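Local coordinates for protein trichothecene 3-O-acetyltransferase TRI101 (Fusarium sporotrichioides, PDB 2ZBA) that transfers an acetyl group from acetyl-coenzyme A to the 3-hydroxyl of trichothecene mycotoxins during their biosynthesis, at residues D302-M307 and G315-M320; P206-Y211 and L351-Q356. All coordinates share one frame; numbering follows the deposited sequence.

Followed from the N terminus, the chain first reaches P206-Y211, in the long loop between helix 191-197 and strand 237-244. It returns to this place only at L351-Q356 on helix 348-363, so contact 2 closes a loop with 139 residues between its segments. Contact 1 is nested inside that loop: D302-M307 and G315-M320 enclose a loop of seven residues, where strand 294-302 gives way to helix 304-307 and the chain comes back as strand 318-326. Helix 348-363 ties the two together, with probable hydrogen bonds from R352 NE to P306 O and from R354 NH2 to M320 O, while M307 packs on P206.

Contact 1. Residues D302-M307 and G315-M320. With COA (coenzyme A), chain E.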
loop_
_atom_site.group_PDB
_atom_site.type_symbol
_atom_site.label_atom_id
_atom_site.label_comp_id
_atom_site.label_asym_id
_atom_site.label_seq_id
_atom_site.Cartn_x
_atom_site.Cartn_y
_atom_site.Cartn_z
ATOM N N ASP A 302 -3.261 -4.452 -8.296
ATOM C CA ASP A 302 -4.657 -4.073 -8.295
ATOM C C ASP A 302 -5.476 -4.988 -9.228
ATOM O O ASP A 302 -5.241 -5.019 -10.439
ATOM C CB ASP A 302 -4.761 -2.609 -8.742
ATOM C CG ASP A 302 -6.180 -2.115 -8.820
ATOM O OD1 ASP A 302 -7.072 -2.778 -8.276
ATOM O OD2 ASP A 302 -6.396 -1.046 -9.440
HETATM N N MSE A 303 -6.460 -5.690 -8.660
HETATM C CA MSE A 303 -7.305 -6.608 -9.436
HETATM C C MSE A 303 -8.559 -5.979 -10.039
HETATM O O MSE A 303 -9.345 -6.678 -10.659
HETATM C CB MSE A 303 -7.700 -7.841 -8.609
HETATM C CG MSE A 303 -6.576 -8.855 -8.462
HETATM SE SE MSE A 303 -5.855 -9.321 -10.183
HETATM C CE MSE A 303 -7.528 -10.167 -10.971
ATOM N N ARG A 304 -8.753 -4.669 -9.861
ATOM C CA ARG A 304 -9.978 -4.007 -10.342
ATOM C C ARG A 304 -10.132 -4.076 -11.869
ATOM O O ARG A 304 -11.154 -4.516 -12.358
ATOM C CB ARG A 304 -10.047 -2.551 -9.855
ATOM C CG ARG A 304 -10.503 -2.379 -8.423
ATOM C CD ARG A 304 -9.956 -1.062 -7.858
ATOM N NE ARG A 304 -10.347 -0.901 -6.467
ATOM C CZ ARG A 304 -9.763 -1.512 -5.438
ATOM N NH1 ARG A 304 -8.728 -2.309 -5.624
ATOM N NH2 ARG A 304 -10.214 -1.300 -4.216
ATOM N N GLY A 305 -9.104 -3.655 -12.606
ATOM C CA GLY A 305 -9.063 -3.748 -14.073
ATOM C C GLY A 305 -9.327 -5.134 -14.658
ATOM O O GLY A 305 -10.334 -5.336 -15.340
ATOM N N PRO A 306 -8.437 -6.105 -14.370
ATOM C CA PRO A 306 -8.631 -7.487 -14.791
ATOM C C PRO A 306 -9.983 -8.105 -14.380
ATOM O O PRO A 306 -10.559 -8.877 -15.151
ATOM C CB PRO A 306 -7.455 -8.223 -14.124
ATOM C CG PRO A 306 -6.405 -7.175 -13.956
ATOM C CD PRO A 306 -7.163 -5.926 -13.645
HETATM N N MSE A 307 -10.496 -7.775 -13.191
HETATM C CA MSE A 307 -11.810 -8.306 -12.757
HETATM C C MSE A 307 -13.019 -7.673 -13.453
HETATM O O MSE A 307 -14.140 -8.171 -13.328
HETATM C CB MSE A 307 -12.004 -8.177 -11.238
HETATM C CG MSE A 307 -11.268 -9.197 -10.382
HETATM SE SE MSE A 307 -11.419 -11.101 -10.931
HETATM C CE MSE A 307 -13.146 -11.249 -11.043
ATOM N N GLY A 315 -13.086 -1.356 -1.880
ATOM C CA GLY A 315 -12.841 -2.537 -1.084
ATOM C C GLY A 315 -11.427 -3.045 -1.172
ATOM O O GLY A 315 -10.495 -2.288 -1.455
ATOM N N LEU A 316 -11.257 -4.325 -0.870
ATOM C CA LEU A 316 -9.967 -4.980 -1.036
ATOM C C LEU A 316 -10.070 -5.926 -2.230
ATOM O O LEU A 316 -10.777 -6.940 -2.180
ATOM C CB LEU A 316 -9.515 -5.742 0.219
ATOM C CG LEU A 316 -8.161 -6.409 -0.116
ATOM C CD1 LEU A 316 -7.024 -6.023 0.766
ATOM C CD2 LEU A 316 -8.262 -7.926 -0.293
ATOM N N LEU A 317 -9.350 -5.570 -3.287
ATOM C CA LEU A 317 -9.380 -6.284 -4.534
ATOM C C LEU A 317 -7.968 -6.246 -5.098
ATOM O O LEU A 317 -7.639 -5.465 -5.990
ATOM C CB LEU A 317 -10.418 -5.653 -5.481
ATOM C CG LEU A 317 -10.638 -6.384 -6.801
ATOM C CD1 LEU A 317 -10.570 -7.941 -6.638
ATOM C CD2 LEU A 317 -11.928 -5.944 -7.429
ATOM N N GLN A 318 -7.139 -7.112 -4.541
ATOM C CA GLN A 318 -5.715 -7.092 -4.763
ATOM C C GLN A 318 -5.282 -8.547 -4.837
ATOM O O GLN A 318 -5.959 -9.423 -4.282
ATOM C CB GLN A 318 -5.067 -6.413 -3.556
ATOM C CG GLN A 318 -3.573 -6.195 -3.622
ATOM C CD GLN A 318 -3.058 -5.447 -2.400
ATOM O OE1 GLN A 318 -2.749 -4.254 -2.483
ATOM N NE2 GLN A 318 -2.998 -6.132 -1.253
ATOM N N ASN A 319 -4.190 -8.801 -5.551
ATOM C CA ASN A 319 -3.477 -10.064 -5.464
ATOM C C ASN A 319 -2.002 -9.723 -5.604
ATOM O O ASN A 319 -1.635 -8.545 -5.574
ATOM C CB ASN A 319 -3.951 -11.009 -6.583
ATOM C CG ASN A 319 -3.751 -12.480 -6.242
ATOM O OD1 ASN A 319 -2.941 -12.833 -5.385
ATOM N ND2 ASN A 319 -4.490 -13.346 -6.929
HETATM N N MSE A 320 -1.156 -10.734 -5.753
HETATM C CA MSE A 320 0.247 -10.530 -5.986
HETATM C C MSE A 320 0.653 -11.431 -7.142
HETATM O O MSE A 320 -0.019 -12.419 -7.450
HETATM C CB MSE A 320 1.067 -10.841 -4.725
HETATM C CG MSE A 320 0.763 -9.926 -3.497
HETATM SE SE MSE A 320 2.135 -10.064 -2.127
HETATM C CE MSE A 320 3.087 -8.372 -2.444
HETATM N N1A COA E . 2.960 -0.856 -25.499
HETATM C C2A COA E . 3.913 -0.055 -24.891
HETATM N N3A COA E . 3.687 0.423 -23.608
HETATM C C4A COA E . 2.540 0.108 -22.939
HETATM C C5A COA E . 1.573 -0.692 -23.545
HETATM C C6A COA E . 1.788 -1.178 -24.841
HETATM N N6A COA E . 0.831 -1.858 -25.480
HETATM N N7A COA E . 0.551 -0.836 -22.669
HETATM C C8A COA E . 0.849 -0.149 -21.540
HETATM N N9A COA E . 2.080 0.437 -21.688
HETATM C C1B COA E . 2.837 1.183 -20.656
HETATM C C2B COA E . 2.230 2.556 -20.389
HETATM O O2B COA E . 2.735 3.519 -21.290
HETATM C C3B COA E . 2.620 2.786 -18.941
HETATM O O3B COA E . 4.011 2.975 -18.925
HETATM P P3B COA E . 4.801 4.138 -18.136
HETATM O O7A COA E . 4.221 4.220 -16.738
HETATM O O8A COA E . 4.590 5.471 -18.800
HETATM O O9A COA E . 6.223 3.674 -18.128
HETATM C C4B COA E . 2.453 1.399 -18.355
HETATM O O4B COA E . 2.820 0.512 -19.397
HETATM C C5B COA E . 1.060 1.040 -17.864
HETATM O O5B COA E . 1.105 -0.351 -17.563
HETATM P P1A COA E . 0.314 -0.961 -16.298
HETATM O O1A COA E . -1.151 -0.674 -16.394
HETATM O O2A COA E . 0.635 -2.419 -16.069
HETATM O O3A COA E . 0.780 -0.094 -15.000
HETATM P P2A COA E . 2.209 -0.150 -14.250
HETATM O O4A COA E . 2.635 1.283 -14.018
HETATM O O5A COA E . 3.261 -0.999 -14.920
HETATM O O6A COA E . 1.915 -0.843 -12.835
HETATM C CBP COA E . 1.323 -2.681 -11.396
HETATM C CCP COA E . 1.994 -2.255 -12.701
HETATM C CDP COA E . 2.328 -2.405 -10.278
HETATM C CEP COA E . 0.988 -4.180 -11.484
HETATM C CAP COA E . 0.062 -1.835 -11.202
HETATM O OAP COA E . -0.855 -2.066 -12.263
HETATM C C9P COA E . -0.656 -2.041 -9.889
HETATM O O9P COA E . -1.562 -3.097 -9.763
HETATM N N8P COA E . -0.453 -1.175 -8.894
HETATM C C7P COA E . -1.118 -1.340 -7.604
HETATM C C6P COA E . -0.387 -2.316 -6.681
HETATM C C5P COA E . -1.121 -2.412 -5.353
HETATM O O5P COA E . -2.210 -3.028 -5.257
HETATM N N4P COA E . -0.558 -1.822 -4.306
HETATM C C3P COA E . -1.408 -1.274 -3.252
HETATM C C2P COA E . -1.163 -1.927 -1.895
HETATM S S1P COA E . -2.620 -1.995 -0.808
#
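With CG of L317 anti to its own backbone N (chi1 -175°), the isobutyl group points at the opposing segment, and CD1 presses on M303 CB at 3.5 Å, a tight approach. R304 instead keeps CG beside its backbone N (chi1 -79°) and then extends to NE, which carries the guanidinium past L317 CB, lying over one of its faces. At the guanidinium edge NH2 donates to G315 O at 2.9 Å, and also to Y313 O, while NH1 makes a salt bridge with D302 OD1 at 3.2 Å. That carboxylate oxygen is gripped twice: D302 OD1 also caps R304 N, which donates to it at 3.0 Å from the opposite face of the carboxylate plane to NH1, a capping bond at the turn that leads into the short, weakly bonded helix 304-307. Next to this cap, M303 N donates to L317 O at 2.9 Å.

D302 and Q318 form an antiparallel, non-hydrogen-bonded pair whose side chains share the sheet face lined by coenzyme A. Here D302 N binds the pantetheine carbonyl O9P at 2.6 Å, and the extended side chain of Q318 runs beside the pantetheine arm toward the trichothecene. R304 also makes a salt bridge with D169, the last residue of the HXXXD motif, an arginine-aspartate link characteristic of BAHD acyltransferases.

The selenomethionine chain of M303 bends over N319, with CG 3.9 Å from N319 CB, and continues to L351 and T355. The pairing thus joins strands 294-302 and 318-326 at the margin of the seven-stranded sheet, with helix 348-363 packed against M303 and N319 and helix 170-184 touching D302 and R304 through T171.

Contact 2. Residues P206-Y211 and L351-Q356; sequences PLLENY and LRRRTQ
L208 sets a methyl group on the guanidinium of R353: CD1 sits over the centre of one face, 3.7 Å above the plane, while CD2 leans on NH1 at 3.8 Å. The arginine reaches this place because CG is anti to the backbone N (chi1 180°) and the chain bends once, at chi2, before running out straight to its tip. Beside the methyl, Y211 turns its ring edge to the arginine, with CD1 4.3 Å from R353 NH2. A water in the guanidinium plane accepts from R353 NH2 at 2.7 Å and donates to N210 O at 2.7 Å, so the loop backbone and the arginine are joined through solvent. On the inner side of L208, CG rests 4.0 Å from Q356 CB, three residues further along the helix than R353, and the glutamine side chain also lies against P206.

The arrangement is a long connecting loop laid on the outer surface of a helix. Segment 206-211 belongs to the passage from helix 191-197 to strand 237-244, probably the crossover between the two halves of the BAHD fold, and further along the same loop D218 and I221 bind calcium.

Around this first shell, L208 N donates to T360 OG1, which is also bonded to Q356 O, so one threonine holds both segments. The Y211 side chain touches A357, T360 and Y361, and its hydroxyl pairs with E216. Facing the protein core, T355 OG1 donates back to L351 O at 2.8 Å and meets N319 ND2 of strand 318-326.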
loop_
_atom_site.group_PDB
_atom_site.type_symbol
_atom_site.label_atom_id
_atom_site.label_comp_id
_atom_site.label_asym_id
_atom_site.label_seq_id
_atom_site.Cartn_x
_atom_site.Cartn_y
_atom_site.Cartn_z
ATOM N N PRO A 206 -16.261 -13.303 -8.956
ATOM C CA PRO A 206 -17.143 -14.460 -9.144
ATOM C C PRO A 206 -16.485 -15.767 -8.723
ATOM O O PRO A 206 -15.315 -16.016 -9.038
ATOM C CB PRO A 206 -17.420 -14.444 -10.661
ATOM C CG PRO A 206 -17.215 -13.030 -11.068
ATOM C CD PRO A 206 -16.029 -12.593 -10.228
ATOM N N LEU A 207 -17.222 -16.596 -7.992
ATOM C CA LEU A 207 -16.676 -17.873 -7.530
ATOM C C LEU A 207 -16.657 -18.877 -8.684
ATOM O O LEU A 207 -17.480 -18.788 -9.607
ATOM C CB LEU A 207 -17.471 -18.406 -6.330
ATOM C CG LEU A 207 -17.005 -18.187 -4.879
ATOM C CD1 LEU A 207 -16.052 -16.991 -4.636
ATOM C CD2 LEU A 207 -18.216 -18.152 -3.971
ATOM N N LEU A 208 -15.704 -19.809 -8.641
ATOM C CA LEU A 208 -15.575 -20.849 -9.670
ATOM C C LEU A 208 -16.553 -21.994 -9.420
ATOM O O LEU A 208 -16.640 -22.493 -8.289
ATOM C CB LEU A 208 -14.138 -21.388 -9.709
ATOM C CG LEU A 208 -13.053 -20.362 -10.067
ATOM C CD1 LEU A 208 -11.681 -20.985 -9.944
ATOM C CD2 LEU A 208 -13.261 -19.799 -11.469
ATOM N N GLU A 209 -17.274 -22.409 -10.465
ATOM C CA GLU A 209 -18.374 -23.400 -10.316
ATOM C C GLU A 209 -17.910 -24.748 -9.772
ATOM O O GLU A 209 -18.518 -25.287 -8.846
ATOM C CB GLU A 209 -19.164 -23.582 -11.616
ATOM N N ASN A 210 -16.832 -25.282 -10.340
ATOM C CA ASN A 210 -16.170 -26.451 -9.794
ATOM C C ASN A 210 -14.711 -26.096 -9.636
ATOM O O ASN A 210 -14.070 -25.561 -10.575
ATOM C CB ASN A 210 -16.314 -27.667 -10.718
ATOM N N TYR A 211 -14.191 -26.368 -8.444
ATOM C CA TYR A 211 -12.828 -25.990 -8.083
ATOM C C TYR A 211 -12.302 -26.834 -6.925
ATOM O O TYR A 211 -12.985 -27.011 -5.899
ATOM C CB TYR A 211 -12.742 -24.498 -7.719
ATOM C CG TYR A 211 -11.361 -24.105 -7.242
ATOM C CD1 TYR A 211 -10.292 -24.012 -8.143
ATOM C CD2 TYR A 211 -11.105 -23.892 -5.877
ATOM C CE1 TYR A 211 -8.991 -23.677 -7.702
ATOM C CE2 TYR A 211 -9.805 -23.568 -5.428
ATOM C CZ TYR A 211 -8.764 -23.449 -6.356
ATOM O OH TYR A 211 -7.491 -23.139 -5.934
ATOM N N LEU A 351 -4.271 -13.672 -14.174
ATOM C CA LEU A 351 -4.534 -12.911 -12.939
ATOM C C LEU A 351 -5.936 -13.182 -12.401
ATOM O O LEU A 351 -6.126 -13.412 -11.192
ATOM C CB LEU A 351 -4.373 -11.399 -13.159
ATOM C CG LEU A 351 -2.966 -10.843 -13.391
ATOM C CD1 LEU A 351 -3.030 -9.375 -13.750
ATOM C CD2 LEU A 351 -2.119 -11.065 -12.166
ATOM N N ARG A 352 -6.919 -13.117 -13.303
ATOM C CA ARG A 352 -8.306 -13.445 -12.971
ATOM C C ARG A 352 -8.495 -14.824 -12.378
ATOM O O ARG A 352 -9.142 -14.983 -11.331
ATOM C CB ARG A 352 -9.174 -13.332 -14.206
ATOM C CG ARG A 352 -9.898 -12.047 -14.248
ATOM C CD ARG A 352 -10.986 -12.090 -15.253
ATOM N NE ARG A 352 -10.628 -11.256 -16.377
ATOM C CZ ARG A 352 -10.042 -11.685 -17.476
ATOM N NH1 ARG A 352 -9.768 -12.972 -17.620
ATOM N NH2 ARG A 352 -9.759 -10.823 -18.437
ATOM N N ARG A 353 -7.944 -15.818 -13.071
ATOM C CA ARG A 353 -8.007 -17.219 -12.648
ATOM C C ARG A 353 -7.415 -17.421 -11.253
ATOM O O ARG A 353 -8.040 -18.008 -10.393
ATOM C CB ARG A 353 -7.306 -18.144 -13.667
ATOM C CG ARG A 353 -7.339 -19.634 -13.262
ATOM C CD ARG A 353 -8.782 -20.168 -13.115
ATOM N NE ARG A 353 -8.793 -21.589 -12.720
ATOM C CZ ARG A 353 -9.810 -22.435 -12.860
ATOM N NH1 ARG A 353 -10.969 -22.064 -13.421
ATOM N NH2 ARG A 353 -9.661 -23.682 -12.434
ATOM N N ARG A 354 -6.205 -16.919 -11.043
ATOM C CA ARG A 354 -5.518 -17.050 -9.762
ATOM C C ARG A 354 -6.323 -16.378 -8.626
ATOM O O ARG A 354 -6.358 -16.882 -7.502
ATOM C CB ARG A 354 -4.106 -16.450 -9.862
ATOM C CG ARG A 354 -3.106 -17.253 -10.760
ATOM C CD ARG A 354 -1.742 -16.559 -10.860
ATOM N NE ARG A 354 -1.223 -16.276 -9.522
ATOM C CZ ARG A 354 -1.030 -15.059 -9.015
ATOM N NH1 ARG A 354 -1.265 -13.961 -9.747
ATOM N NH2 ARG A 354 -0.616 -14.938 -7.756
ATOM N N THR A 355 -6.960 -15.245 -8.932
ATOM C CA THR A 355 -7.693 -14.445 -7.941
ATOM C C THR A 355 -9.015 -15.116 -7.589
ATOM O O THR A 355 -9.380 -15.231 -6.409
ATOM C CB THR A 355 -7.910 -12.989 -8.440
ATOM O OG1 THR A 355 -6.636 -12.345 -8.603
ATOM C CG2 THR A 355 -8.725 -12.152 -7.447
ATOM N N GLN A 356 -9.721 -15.572 -8.622
ATOM C CA GLN A 356 -10.968 -16.325 -8.449
ATOM C C GLN A 356 -10.700 -17.657 -7.769
ATOM O O GLN A 356 -11.528 -18.112 -6.991
ATOM C CB GLN A 356 -11.672 -16.571 -9.793
ATOM C CG GLN A 356 -12.180 -15.279 -10.475
ATOM C CD GLN A 356 -13.021 -15.574 -11.700
ATOM O OE1 GLN A 356 -14.206 -15.968 -11.600
ATOM N NE2 GLN A 356 -12.409 -15.410 -12.875
HETATM O O HOH W 1 -11.858 -25.288 -12.042
#